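Local coordinates for protein spermidine synthase (Corynebacterium glutamicum ATCC 13032, PDB 3GJY) that probably transfers an aminopropyl group from decarboxylated S-adenosylmethionine to putrescine to make spermidine, on a methyltransferase-like Rossmann fold, at residues A[90-96]-A[158-164]; A[149-154]-A[185-189]; A[58-62]-A[131-135]; A[104-109]-A[139-143]. All blocks are in the same frame, centred on the assembly; numbering follows the deposited sequence.

How the contacts relate
The N-terminal antiparallel sheet ends in strand 53-59, and from there 58-62 waits for its partner until the chain has run through helix 69-85, strand 92-96, helix 102-110 and strand 115-120; the end of helix 123-132 then closes contact 3. Contact 4 closes next, bringing 139-143 back against helix 102-110, and its segments alternate with those of contact 3, the two joined by R105, which forms a salt bridge with D134 and a hydrogen bond to V59 O. Contact 1 pairs strand 92-96 with 158-164, spans contact 4 and crosses contact 3. Contact 2 crosses contact 1 and ties helix 148-153 to helix 180-189 on the flank of the same sheet, where G189 meets S159 and R160.

Contact 1: A[90-96]-A[158-164]; sequences KLRITHL and ASRDVII
Strands 92-96 and 162-164 run side by side in the same direction, 4.7 Å apart and 20° askew, with I93 facing V162, T94 facing I163 and H95 facing I164. The ladder runs T94 N to V162 O, I164 N to T94 O and L96 N to I164 O. At its start R92 O accepts from both D161 N and V162 N, where the strand changes direction at D161. These are adjacent inner strands of the mixed sheet of a Rossmann-like, AdoMet-dependent methyltransferase fold. R92 reaches across and grips D161 side-on: NE meets OD2 at 3.0 Å and NH2 meets OD1 at 2.9 Å, both almost straight and in the guanidinium plane, yet arriving from above the carboxylate, whose plane is turned 47° away. D161 OD2 also takes R92 N at 2.8 Å through its anti lone pair. The bend of the arginine chain at chi3 (-61°) carries NH1 on to A158 O, 3.1 Å away, while R160 N lies over the guanidinium face. The R160 side chain donates from NH2 to T94 OG1 at 2.8 Å, and its NE and NH1 both hold S159 OG, which also bonds T156. Among the apolar groups, I164 CD1 packs on I93 CG2 at 3.9 Å and on H95 CE1 at 3.8 Å; H95 NE2 is bonded to N116.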
loop_
_atom_site.group_PDB
_atom_site.type_symbol
_atom_site.label_atom_id
_atom_site.label_comp_id
_atom_site.label_asym_id
_atom_site.label_seq_id
_atom_site.Cartn_x
_atom_site.Cartn_y
_atom_site.Cartn_z
ATOM N N LYS A 90 -5.241 -17.732 -8.395
ATOM C CA LYS A 90 -5.673 -16.849 -9.480
ATOM C C LYS A 90 -5.697 -15.366 -9.078
ATOM O O LYS A 90 -6.352 -14.511 -9.712
ATOM C CB LYS A 90 -6.971 -17.330 -10.095
ATOM C CG LYS A 90 -8.103 -17.475 -9.150
ATOM C CD LYS A 90 -9.415 -17.639 -9.916
ATOM C CE LYS A 90 -10.584 -17.742 -8.986
ATOM N NZ LYS A 90 -11.824 -17.837 -9.836
ATOM N N LEU A 91 -4.910 -15.068 -8.053
ATOM C CA LEU A 91 -4.923 -13.747 -7.448
ATOM C C LEU A 91 -4.359 -12.669 -8.371
ATOM O O LEU A 91 -3.286 -12.857 -8.964
ATOM C CB LEU A 91 -4.113 -13.837 -6.136
ATOM C CG LEU A 91 -4.393 -12.696 -5.163
ATOM C CD1 LEU A 91 -5.776 -12.847 -4.571
ATOM C CD2 LEU A 91 -3.340 -12.740 -4.053
ATOM N N ARG A 92 -5.045 -11.523 -8.430
ATOM C CA ARG A 92 -4.629 -10.343 -9.221
ATOM C C ARG A 92 -4.513 -9.195 -8.232
ATOM O O ARG A 92 -5.509 -8.763 -7.644
ATOM C CB ARG A 92 -5.650 -9.992 -10.305
ATOM C CG ARG A 92 -5.912 -11.113 -11.257
ATOM C CD ARG A 92 -7.278 -10.962 -11.951
ATOM N NE ARG A 92 -8.355 -10.986 -10.970
ATOM C CZ ARG A 92 -9.636 -10.743 -11.249
ATOM N NH1 ARG A 92 -9.979 -10.433 -12.498
ATOM N NH2 ARG A 92 -10.545 -10.741 -10.264
ATOM N N ILE A 93 -3.283 -8.703 -8.026
ATOM C CA ILE A 93 -3.047 -7.588 -7.114
ATOM C C ILE A 93 -2.567 -6.366 -7.910
ATOM O O ILE A 93 -1.555 -6.480 -8.629
ATOM C CB ILE A 93 -2.007 -7.924 -6.020
ATOM C CG1 ILE A 93 -2.351 -9.234 -5.292
ATOM C CG2 ILE A 93 -1.867 -6.701 -5.048
ATOM C CD1 ILE A 93 -1.324 -9.622 -4.248
ATOM N N THR A 94 -3.271 -5.234 -7.770
ATOM C CA THR A 94 -2.842 -3.966 -8.376
ATOM C C THR A 94 -2.207 -3.106 -7.326
ATOM O O THR A 94 -2.816 -2.884 -6.253
ATOM C CB THR A 94 -4.062 -3.212 -8.978
ATOM O OG1 THR A 94 -4.538 -3.997 -10.054
ATOM C CG2 THR A 94 -3.706 -1.793 -9.486
ATOM N N HIS A 95 -0.998 -2.629 -7.633
ATOM C CA HIS A 95 -0.234 -1.762 -6.753
ATOM C C HIS A 95 -0.235 -0.373 -7.344
ATOM O O HIS A 95 0.369 -0.150 -8.414
ATOM C CB HIS A 95 1.214 -2.279 -6.625
ATOM C CG HIS A 95 1.304 -3.656 -6.087
ATOM N ND1 HIS A 95 1.695 -3.924 -4.789
ATOM C CD2 HIS A 95 1.099 -4.858 -6.688
ATOM C CE1 HIS A 95 1.706 -5.236 -4.614
ATOM N NE2 HIS A 95 1.332 -5.827 -5.743
ATOM N N LEU A 96 -0.979 0.520 -6.701
ATOM C CA LEU A 96 -0.998 1.928 -7.156
ATOM C C LEU A 96 0.143 2.645 -6.439
ATOM O O LEU A 96 0.048 3.002 -5.246
ATOM C CB LEU A 96 -2.363 2.579 -6.872
ATOM C CG LEU A 96 -3.553 1.929 -7.574
ATOM C CD1 LEU A 96 -4.849 2.555 -7.099
ATOM C CD2 LEU A 96 -3.444 1.917 -9.117
ATOM N N ALA A 158 -14.602 -6.026 -11.683
ATOM C CA ALA A 158 -14.061 -7.327 -11.245
ATOM C C ALA A 158 -12.816 -7.707 -12.035
ATOM O O ALA A 158 -12.623 -8.862 -12.437
ATOM C CB ALA A 158 -15.138 -8.410 -11.356
ATOM N N SER A 159 -11.943 -6.716 -12.209
ATOM C CA SER A 159 -10.684 -6.875 -12.947
ATOM C C SER A 159 -9.467 -7.132 -12.079
ATOM O O SER A 159 -8.384 -7.398 -12.603
ATOM C CB SER A 159 -10.505 -5.663 -13.863
ATOM O OG SER A 159 -10.586 -4.457 -13.096
ATOM N N ARG A 160 -9.639 -7.058 -10.763
ATOM C CA ARG A 160 -8.523 -7.334 -9.805
ATOM C C ARG A 160 -9.101 -7.775 -8.467
ATOM O O ARG A 160 -10.245 -7.437 -8.166
ATOM C CB ARG A 160 -7.611 -6.087 -9.644
ATOM C CG ARG A 160 -8.379 -4.826 -9.246
ATOM C CD ARG A 160 -7.941 -3.603 -10.019
ATOM N NE ARG A 160 -8.246 -3.653 -11.428
ATOM C CZ ARG A 160 -7.400 -3.451 -12.454
ATOM N NH1 ARG A 160 -7.899 -3.479 -13.668
ATOM N NH2 ARG A 160 -6.092 -3.267 -12.319
ATOM N N ASP A 161 -8.292 -8.457 -7.645
ATOM C CA ASP A 161 -8.783 -8.984 -6.369
ATOM C C ASP A 161 -8.374 -8.156 -5.194
ATOM O O ASP A 161 -9.075 -8.143 -4.174
ATOM C CB ASP A 161 -8.265 -10.405 -6.195
ATOM C CG ASP A 161 -8.696 -11.262 -7.344
ATOM O OD1 ASP A 161 -9.912 -11.499 -7.504
ATOM O OD2 ASP A 161 -7.850 -11.662 -8.142
ATOM N N VAL A 162 -7.241 -7.450 -5.332
ATOM C CA VAL A 162 -6.689 -6.635 -4.258
ATOM C C VAL A 162 -6.113 -5.398 -4.908
ATOM O O VAL A 162 -5.451 -5.506 -5.925
ATOM C CB VAL A 162 -5.536 -7.394 -3.491
ATOM C CG1 VAL A 162 -5.017 -6.528 -2.375
ATOM C CG2 VAL A 162 -6.002 -8.766 -2.967
ATOM N N ILE A 163 -6.319 -4.250 -4.276
ATOM C CA ILE A 163 -5.626 -3.013 -4.642
ATOM C C ILE A 163 -4.838 -2.547 -3.417
ATOM O O ILE A 163 -5.399 -2.426 -2.342
ATOM C CB ILE A 163 -6.644 -1.908 -5.044
ATOM C CG1 ILE A 163 -7.393 -2.289 -6.331
ATOM C CG2 ILE A 163 -5.998 -0.518 -5.186
ATOM C CD1 ILE A 163 -8.686 -1.503 -6.527
ATOM N N ILE A 164 -3.542 -2.287 -3.608
ATOM C CA ILE A 164 -2.662 -1.718 -2.593
ATOM C C ILE A 164 -2.275 -0.321 -3.075
ATOM O O ILE A 164 -1.671 -0.184 -4.134
ATOM C CB ILE A 164 -1.405 -2.594 -2.365
ATOM C CG1 ILE A 164 -1.839 -4.029 -1.957
ATOM C CG2 ILE A 164 -0.501 -1.944 -1.301
ATOM C CD1 ILE A 164 -0.756 -5.010 -1.748
HETATM O O HOH W 1 -8.536 -9.818 -14.829
HETATM O O HOH W 2 -13.291 -11.608 -10.950
#

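Contact 2: A[149-154]-A[185-189]; sequences RMVAES and HCHRG
With chi1 at -73°, H185 sets its CG opposite the carbonyl carbon, and the ring comes to rest against the last turn of helix 149-153. On the facing helix E153 has a similar chi1, which leaves CG beside its own backbone N and next to the imidazole. The E153 backbone covers one ring face: CA stands 3.8 Å from the H185 ring centroid, close to the ring normal, a CH-pi contact. E153 CG lies over the same ring, 3.6 Å from H185 CE1, and A152 O touches H185 CB at 3.5 Å. R149 turns at chi2 (62°), which brings NE back to E153 OE2 at 2.8 Å in a salt bridge that uses the anti lone pair; NH2 adds a weak bond to the same oxygen. That NH2 also sits at the edge of the imidazole, 4.2 Å from H185 CE1, and forms a salt bridge with D291. R188 points its NH2 toward the end of helix 149-153, 3.1 Å from E153 O, at an angle too poor for a hydrogen bond; the guanidinium is held instead by F155 O. Within its own helix R188 meets the H185 ring edge to edge. The two helix axes cross at 50°, 9.6 Å apart at their closest, packing together on one flank of the Rossmann-like sheet. H185 is packed, not hydrogen-bonded, against the other segment, while the charge pairing of R149 and E153 stays within one helix; R149 would tend to disfavour a positive imidazole and E153 to favour it, probably offsetting in part.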
loop_
_atom_site.group_PDB
_atom_site.type_symbol
_atom_site.label_atom_id
_atom_site.label_comp_id
_atom_site.label_asym_id
_atom_site.label_seq_id
_atom_site.Cartn_x
_atom_site.Cartn_y
_atom_site.Cartn_z
ATOM N N ARG A 149 -4.012 7.494 -10.736
ATOM C CA ARG A 149 -5.407 7.936 -10.632
ATOM C C ARG A 149 -6.130 7.669 -11.944
ATOM O O ARG A 149 -7.254 7.153 -11.947
ATOM C CB ARG A 149 -5.496 9.432 -10.305
ATOM C CG ARG A 149 -6.903 9.974 -10.393
ATOM C CD ARG A 149 -7.964 9.360 -9.422
ATOM N NE ARG A 149 -9.295 9.801 -9.859
ATOM C CZ ARG A 149 -10.161 10.539 -9.167
ATOM N NH1 ARG A 149 -9.899 10.945 -7.923
ATOM N NH2 ARG A 149 -11.296 10.906 -9.768
HETATM N N MSE A 150 -5.468 7.962 -13.064
HETATM C CA MSE A 150 -6.105 7.704 -14.350
HETATM C C MSE A 150 -6.309 6.214 -14.587
HETATM O O MSE A 150 -7.345 5.803 -15.107
HETATM C CB MSE A 150 -5.359 8.379 -15.504
HETATM C CG MSE A 150 -5.402 9.868 -15.400
HETATM SE SE MSE A 150 -7.234 10.514 -15.612
HETATM C CE MSE A 150 -7.387 10.164 -17.520
ATOM N N VAL A 151 -5.349 5.393 -14.172
ATOM C CA VAL A 151 -5.521 3.942 -14.340
ATOM C C VAL A 151 -6.743 3.483 -13.509
ATOM O O VAL A 151 -7.558 2.696 -14.011
ATOM C CB VAL A 151 -4.233 3.191 -13.951
ATOM C CG1 VAL A 151 -4.481 1.679 -13.886
ATOM C CG2 VAL A 151 -3.147 3.489 -14.977
ATOM N N ALA A 152 -6.882 3.992 -12.280
ATOM C CA ALA A 152 -8.034 3.606 -11.457
ATOM C C ALA A 152 -9.338 4.004 -12.128
ATOM O O ALA A 152 -10.304 3.229 -12.127
ATOM C CB ALA A 152 -7.923 4.193 -10.035
ATOM N N GLU A 153 -9.366 5.189 -12.742
ATOM C CA GLU A 153 -10.599 5.617 -13.415
ATOM C C GLU A 153 -10.985 4.691 -14.550
ATOM O O GLU A 153 -12.188 4.608 -14.892
ATOM C CB GLU A 153 -10.432 7.023 -13.986
ATOM C CG GLU A 153 -10.315 8.061 -12.891
ATOM C CD GLU A 153 -10.237 9.488 -13.378
ATOM O OE1 GLU A 153 -10.470 9.719 -14.588
ATOM O OE2 GLU A 153 -9.944 10.375 -12.551
ATOM N N SER A 154 -9.996 4.007 -15.148
ATOM C CA SER A 154 -10.322 3.086 -16.233
ATOM C C SER A 154 -10.548 1.635 -15.818
ATOM O O SER A 154 -10.831 0.790 -16.666
ATOM C CB SER A 154 -9.293 3.181 -17.367
ATOM O OG SER A 154 -9.606 4.283 -18.201
ATOM N N HIS A 185 -14.071 4.208 -7.903
ATOM C CA HIS A 185 -13.370 3.552 -9.001
ATOM C C HIS A 185 -12.720 2.240 -8.540
ATOM O O HIS A 185 -12.812 1.218 -9.229
ATOM C CB HIS A 185 -12.345 4.481 -9.621
ATOM C CG HIS A 185 -12.956 5.571 -10.435
ATOM N ND1 HIS A 185 -12.716 6.918 -10.240
ATOM C CD2 HIS A 185 -13.875 5.489 -11.421
ATOM C CE1 HIS A 185 -13.410 7.609 -11.144
ATOM N NE2 HIS A 185 -14.118 6.761 -11.857
ATOM N N CYS A 186 -12.074 2.292 -7.381
ATOM C CA CYS A 186 -11.462 1.082 -6.795
ATOM C C CYS A 186 -12.490 0.004 -6.530
ATOM O O CYS A 186 -12.264 -1.153 -6.862
ATOM C CB CYS A 186 -10.692 1.434 -5.514
ATOM S SG CYS A 186 -9.216 2.403 -5.806
ATOM N N HIS A 187 -13.645 0.400 -5.992
ATOM C CA HIS A 187 -14.702 -0.571 -5.717
ATOM C C HIS A 187 -15.216 -1.259 -6.994
ATOM O O HIS A 187 -15.370 -2.479 -7.046
ATOM C CB HIS A 187 -15.828 0.090 -4.927
ATOM C CG HIS A 187 -16.869 -0.870 -4.474
ATOM N ND1 HIS A 187 -17.897 -1.303 -5.276
ATOM C CD2 HIS A 187 -17.000 -1.524 -3.299
ATOM C CE1 HIS A 187 -18.624 -2.183 -4.612
ATOM N NE2 HIS A 187 -18.105 -2.335 -3.409
ATOM N N ARG A 188 -15.439 -0.466 -8.056
ATOM C CA ARG A 188 -15.835 -1.052 -9.311
ATOM C C ARG A 188 -14.802 -2.057 -9.816
ATOM O O ARG A 188 -15.161 -3.137 -10.289
ATOM C CB ARG A 188 -16.033 0.028 -10.366
ATOM C CG ARG A 188 -16.505 -0.549 -11.731
ATOM C CD ARG A 188 -16.709 0.593 -12.762
ATOM N NE ARG A 188 -15.423 1.190 -13.081
ATOM C CZ ARG A 188 -14.991 2.382 -12.669
ATOM N NH1 ARG A 188 -15.778 3.225 -11.999
ATOM N NH2 ARG A 188 -13.744 2.757 -12.955
ATOM N N GLY A 189 -13.520 -1.700 -9.743
ATOM C CA GLY A 189 -12.496 -2.613 -10.274
ATOM C C GLY A 189 -12.347 -3.893 -9.476
ATOM O O GLY A 189 -11.892 -4.875 -10.028
#

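Contact 3: A[58-62]-A[131-135]; sequences IVLGQ and EWFDI
The end of strand 58-59 passes into a type II beta turn from V59 to Q62, which lies against the loop that leaves helix 131-132, with L60 CA 6.2 Å from D134 CA. Here the N-terminal antiparallel sheet, an element that spermidine synthases place ahead of their Rossmann-like domain, meets that domain. The turn bond is Q62 N to V59 O, and G61 takes the third position with a positive phi. I58 faces the loop and fits its CD1 against F133, 3.8 Å from CA and 4.0 Å from CB; CG1 lies between the backbone N and the carbonyl carbon (chi1 60°), which sends the chain out toward this neighbour. L60 crosses D134 at a slant and touches its CB with CD2 at 3.9 Å. D134 is itself bent into a positive phi, and CG is opposite its backbone N. A salt bridge from OD2 to R105 of helix 102-110 holds the D134 carboxylate in place, and that arginine makes one joint between the two parts by binding V59 O. The other is G61 N donating to D134 OD2, 2.9 Å long and nearly straight at 169°, the nitrogen lying 40° out of the carboxylate plane.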
loop_
_atom_site.group_PDB
_atom_site.type_symbol
_atom_site.label_atom_id
_atom_site.label_comp_id
_atom_site.label_asym_id
_atom_site.label_seq_id
_atom_site.Cartn_x
_atom_site.Cartn_y
_atom_site.Cartn_z
ATOM N N ILE A 58 15.680 -3.859 0.285
ATOM C CA ILE A 58 15.611 -5.236 -0.212
ATOM C C ILE A 58 16.886 -5.988 0.143
ATOM O O ILE A 58 17.957 -5.378 0.343
ATOM C CB ILE A 58 15.393 -5.305 -1.723
ATOM C CG1 ILE A 58 16.524 -4.609 -2.497
ATOM C CG2 ILE A 58 14.035 -4.675 -2.075
ATOM C CD1 ILE A 58 16.372 -4.683 -4.037
ATOM N N VAL A 59 16.758 -7.304 0.250
ATOM C CA VAL A 59 17.927 -8.176 0.292
ATOM C C VAL A 59 17.793 -9.060 -0.938
ATOM O O VAL A 59 16.792 -9.783 -1.099
ATOM C CB VAL A 59 17.942 -9.018 1.573
ATOM C CG1 VAL A 59 19.138 -9.986 1.521
ATOM C CG2 VAL A 59 17.992 -8.126 2.846
ATOM N N LEU A 60 18.787 -9.008 -1.812
ATOM C CA LEU A 60 18.701 -9.779 -3.062
ATOM C C LEU A 60 18.572 -11.276 -2.738
ATOM O O LEU A 60 19.236 -11.808 -1.823
ATOM C CB LEU A 60 19.949 -9.539 -3.927
ATOM C CG LEU A 60 20.299 -8.074 -4.208
ATOM C CD1 LEU A 60 21.564 -7.999 -5.100
ATOM C CD2 LEU A 60 19.127 -7.327 -4.914
ATOM N N GLY A 61 17.688 -11.951 -3.456
ATOM C CA GLY A 61 17.468 -13.379 -3.261
ATOM C C GLY A 61 16.538 -13.727 -2.109
ATOM O O GLY A 61 16.223 -14.914 -1.916
ATOM N N GLN A 62 16.067 -12.702 -1.377
ATOM C CA GLN A 62 15.188 -12.924 -0.219
ATOM C C GLN A 62 13.968 -12.018 -0.314
ATOM O O GLN A 62 13.847 -11.000 0.404
ATOM C CB GLN A 62 15.916 -12.696 1.105
ATOM C CG GLN A 62 17.011 -13.694 1.389
ATOM C CD GLN A 62 17.784 -13.353 2.639
ATOM O OE1 GLN A 62 17.226 -12.857 3.623
ATOM N NE2 GLN A 62 19.079 -13.612 2.605
ATOM N N GLU A 131 15.604 -3.831 -13.748
ATOM C CA GLU A 131 17.004 -4.219 -13.934
ATOM C C GLU A 131 17.634 -4.714 -12.627
ATOM O O GLU A 131 18.346 -5.723 -12.620
ATOM C CB GLU A 131 17.831 -3.042 -14.479
ATOM C CG GLU A 131 17.494 -2.551 -15.895
ATOM C CD GLU A 131 17.700 -3.554 -17.001
ATOM O OE1 GLU A 131 18.355 -4.613 -16.787
ATOM O OE2 GLU A 131 17.164 -3.262 -18.105
ATOM N N TRP A 132 17.358 -4.024 -11.508
ATOM C CA TRP A 132 18.176 -4.186 -10.300
ATOM C C TRP A 132 17.463 -4.579 -9.029
ATOM O O TRP A 132 18.128 -4.939 -8.062
ATOM C CB TRP A 132 18.931 -2.862 -10.022
ATOM C CG TRP A 132 20.162 -2.664 -10.850
ATOM C CD1 TRP A 132 20.791 -3.593 -11.631
ATOM C CD2 TRP A 132 20.935 -1.463 -10.946
ATOM N NE1 TRP A 132 21.925 -3.045 -12.200
ATOM C CE2 TRP A 132 22.033 -1.738 -11.811
ATOM C CE3 TRP A 132 20.831 -0.198 -10.360
ATOM C CZ2 TRP A 132 23.008 -0.770 -12.117
ATOM C CZ3 TRP A 132 21.798 0.779 -10.672
ATOM C CH2 TRP A 132 22.868 0.469 -11.535
ATOM N N PHE A 133 16.142 -4.443 -8.968
ATOM C CA PHE A 133 15.459 -4.648 -7.699
ATOM C C PHE A 133 14.858 -6.036 -7.516
ATOM O O PHE A 133 14.013 -6.264 -6.638
ATOM C CB PHE A 133 14.495 -3.515 -7.313
ATOM C CG PHE A 133 15.108 -2.116 -7.341
ATOM C CD1 PHE A 133 16.493 -1.890 -7.199
ATOM C CD2 PHE A 133 14.256 -1.022 -7.564
ATOM C CE1 PHE A 133 17.022 -0.563 -7.254
ATOM C CE2 PHE A 133 14.749 0.291 -7.610
ATOM C CZ PHE A 133 16.148 0.521 -7.472
ATOM N N ASP A 134 15.343 -6.978 -8.329
ATOM C CA ASP A 134 15.205 -8.408 -8.021
ATOM C C ASP A 134 13.739 -8.838 -8.000
ATOM O O ASP A 134 13.285 -9.539 -7.097
ATOM C CB ASP A 134 15.905 -8.767 -6.688
ATOM C CG ASP A 134 15.964 -10.246 -6.432
ATOM O OD1 ASP A 134 16.204 -11.026 -7.389
ATOM O OD2 ASP A 134 15.857 -10.628 -5.256
ATOM N N ILE A 135 13.043 -8.466 -9.065
ATOM C CA ILE A 135 11.652 -8.834 -9.246
ATOM C C ILE A 135 11.525 -9.938 -10.263
ATOM O O ILE A 135 12.347 -10.040 -11.188
ATOM C CB ILE A 135 10.787 -7.604 -9.645
ATOM C CG1 ILE A 135 11.243 -6.960 -10.953
ATOM C CG2 ILE A 135 10.806 -6.570 -8.515
ATOM C CD1 ILE A 135 10.279 -5.823 -11.444
#

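Contact 4: A[104-109]-A[139-143]; sequences ARYFAD and PRVKI
V141 turns its two methyl branches toward helix 104-109, and they meet the small side chains that this helix presents there. CG2 does most of the touching, 4.0 Å from A104 CB and 4.0 Å from A108 CB, and it also approaches A104 O at 3.8 Å; CG1 rests near A104 CB alone. The alanines, a turn apart on the helix, suit the close approach of the two backbones, with A108 CA 5.9 Å from R140 CA. R140 runs extended and then bends at chi3 (66°), which carries NH1 to the A108 carbonyl. That bond, 2.8 Å long, lies in the guanidinium plane but reaches A108 O from above its carbonyl plane. A water accepting from R140 NE lies within reach of A108 O and may donate to it, and another links R140 NH1 to D109 OD1, while D109 OD2 is bonded to Q64. Helix and strand run nearly antiparallel, 151° between their directions. Helix 102-110 packs across strands 92-96, 115-120 and 141-145 of one parallel run, the last being the outermost strand, as in the alpha/beta/alpha layering of the Rossmann-like methyltransferase fold.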
loop_
_atom_site.group_PDB
_atom_site.type_symbol
_atom_site.label_atom_id
_atom_site.label_comp_id
_atom_site.label_asym_id
_atom_site.label_seq_id
_atom_site.Cartn_x
_atom_site.Cartn_y
_atom_site.Cartn_z
ATOM N N ALA A 104 5.140 -5.732 -4.425
ATOM C CA ALA A 104 4.779 -6.637 -5.523
ATOM C C ALA A 104 5.652 -7.898 -5.522
ATOM O O ALA A 104 5.169 -9.036 -5.681
ATOM C CB ALA A 104 4.815 -5.908 -6.888
ATOM N N ARG A 105 6.954 -7.671 -5.355
ATOM C CA ARG A 105 7.952 -8.750 -5.272
ATOM C C ARG A 105 7.655 -9.697 -4.091
ATOM O O ARG A 105 7.788 -10.929 -4.190
ATOM C CB ARG A 105 9.324 -8.081 -5.137
ATOM C CG ARG A 105 10.524 -9.004 -4.854
ATOM C CD ARG A 105 11.769 -8.128 -4.815
ATOM N NE ARG A 105 12.999 -8.825 -4.430
ATOM C CZ ARG A 105 13.568 -8.754 -3.232
ATOM N NH1 ARG A 105 12.987 -8.099 -2.223
ATOM N NH2 ARG A 105 14.742 -9.334 -3.066
ATOM N N TYR A 106 7.246 -9.104 -2.966
ATOM C CA TYR A 106 6.894 -9.882 -1.786
ATOM C C TYR A 106 5.695 -10.796 -2.063
ATOM O O TYR A 106 5.746 -12.018 -1.839
ATOM C CB TYR A 106 6.574 -8.899 -0.643
ATOM C CG TYR A 106 6.099 -9.589 0.600
ATOM C CD1 TYR A 106 7.010 -10.049 1.561
ATOM C CD2 TYR A 106 4.750 -9.802 0.824
ATOM C CE1 TYR A 106 6.573 -10.702 2.709
ATOM C CE2 TYR A 106 4.292 -10.484 1.956
ATOM C CZ TYR A 106 5.218 -10.938 2.894
ATOM O OH TYR A 106 4.768 -11.594 4.014
ATOM N N PHE A 107 4.597 -10.192 -2.557
ATOM C CA PHE A 107 3.401 -10.990 -2.810
ATOM C C PHE A 107 3.615 -12.006 -3.908
ATOM O O PHE A 107 3.017 -13.083 -3.888
ATOM C CB PHE A 107 2.169 -10.122 -3.108
ATOM C CG PHE A 107 1.621 -9.449 -1.885
ATOM C CD1 PHE A 107 1.030 -10.189 -0.893
ATOM C CD2 PHE A 107 1.806 -8.095 -1.687
ATOM C CE1 PHE A 107 0.543 -9.565 0.266
ATOM C CE2 PHE A 107 1.350 -7.468 -0.518
ATOM C CZ PHE A 107 0.713 -8.218 0.458
ATOM N N ALA A 108 4.446 -11.660 -4.886
ATOM C CA ALA A 108 4.742 -12.623 -5.965
ATOM C C ALA A 108 5.433 -13.886 -5.410
ATOM O O ALA A 108 5.227 -15.002 -5.924
ATOM C CB ALA A 108 5.576 -11.998 -7.046
ATOM N N ASP A 109 6.229 -13.719 -4.350
ATOM C CA ASP A 109 6.884 -14.893 -3.774
ATOM C C ASP A 109 5.968 -15.688 -2.827
ATOM O O ASP A 109 5.946 -16.929 -2.848
ATOM C CB ASP A 109 8.155 -14.487 -3.024
ATOM C CG ASP A 109 9.019 -15.688 -2.693
ATOM O OD1 ASP A 109 9.536 -16.314 -3.644
ATOM O OD2 ASP A 109 9.165 -16.005 -1.495
ATOM N N PRO A 139 4.101 -12.003 -16.075
ATOM C CA PRO A 139 3.115 -11.184 -15.364
ATOM C C PRO A 139 3.178 -11.325 -13.829
ATOM O O PRO A 139 2.344 -10.724 -13.134
ATOM C CB PRO A 139 1.787 -11.740 -15.891
ATOM C CG PRO A 139 2.080 -13.217 -16.060
ATOM C CD PRO A 139 3.480 -13.231 -16.628
ATOM N N ARG A 140 4.140 -12.067 -13.285
ATOM C CA ARG A 140 4.212 -12.198 -11.800
ATOM C C ARG A 140 4.392 -10.826 -11.187
ATOM O O ARG A 140 3.723 -10.491 -10.217
ATOM C CB ARG A 140 5.305 -13.179 -11.369
ATOM C CG ARG A 140 4.951 -14.605 -11.766
ATOM C CD ARG A 140 6.051 -15.543 -11.325
ATOM N NE ARG A 140 6.111 -15.569 -9.877
ATOM C CZ ARG A 140 7.185 -15.909 -9.160
ATOM N NH1 ARG A 140 7.118 -15.891 -7.831
ATOM N NH2 ARG A 140 8.333 -16.263 -9.755
ATOM N N VAL A 141 5.314 -10.052 -11.742
ATOM C CA VAL A 141 5.380 -8.599 -11.498
ATOM C C VAL A 141 5.439 -7.927 -12.860
ATOM O O VAL A 141 6.335 -8.208 -13.643
ATOM C CB VAL A 141 6.581 -8.148 -10.619
ATOM C CG1 VAL A 141 6.622 -6.586 -10.541
ATOM C CG2 VAL A 141 6.440 -8.745 -9.199
ATOM N N LYS A 142 4.445 -7.089 -13.142
ATOM C CA LYS A 142 4.330 -6.333 -14.408
ATOM C C LYS A 142 4.257 -4.868 -14.079
ATOM O O LYS A 142 3.484 -4.505 -13.183
ATOM C CB LYS A 142 3.083 -6.763 -15.172
ATOM C CG LYS A 142 2.836 -6.070 -16.524
ATOM C CD LYS A 142 1.521 -6.697 -17.127
ATOM C CE LYS A 142 1.199 -6.215 -18.516
ATOM N NZ LYS A 142 -0.068 -6.874 -19.015
ATOM N N ILE A 143 5.075 -4.040 -14.716
ATOM C CA ILE A 143 5.094 -2.585 -14.412
ATOM C C ILE A 143 4.419 -1.820 -15.535
ATOM O O ILE A 143 4.732 -2.031 -16.719
ATOM C CB ILE A 143 6.535 -2.055 -14.196
ATOM C CG1 ILE A 143 7.285 -2.926 -13.150
ATOM C CG2 ILE A 143 6.511 -0.580 -13.832
ATOM C CD1 ILE A 143 8.777 -2.716 -13.146
HETATM O O HOH W 3 3.730 -14.570 -8.564
HETATM O O HOH W 4 9.515 -15.239 -6.123
#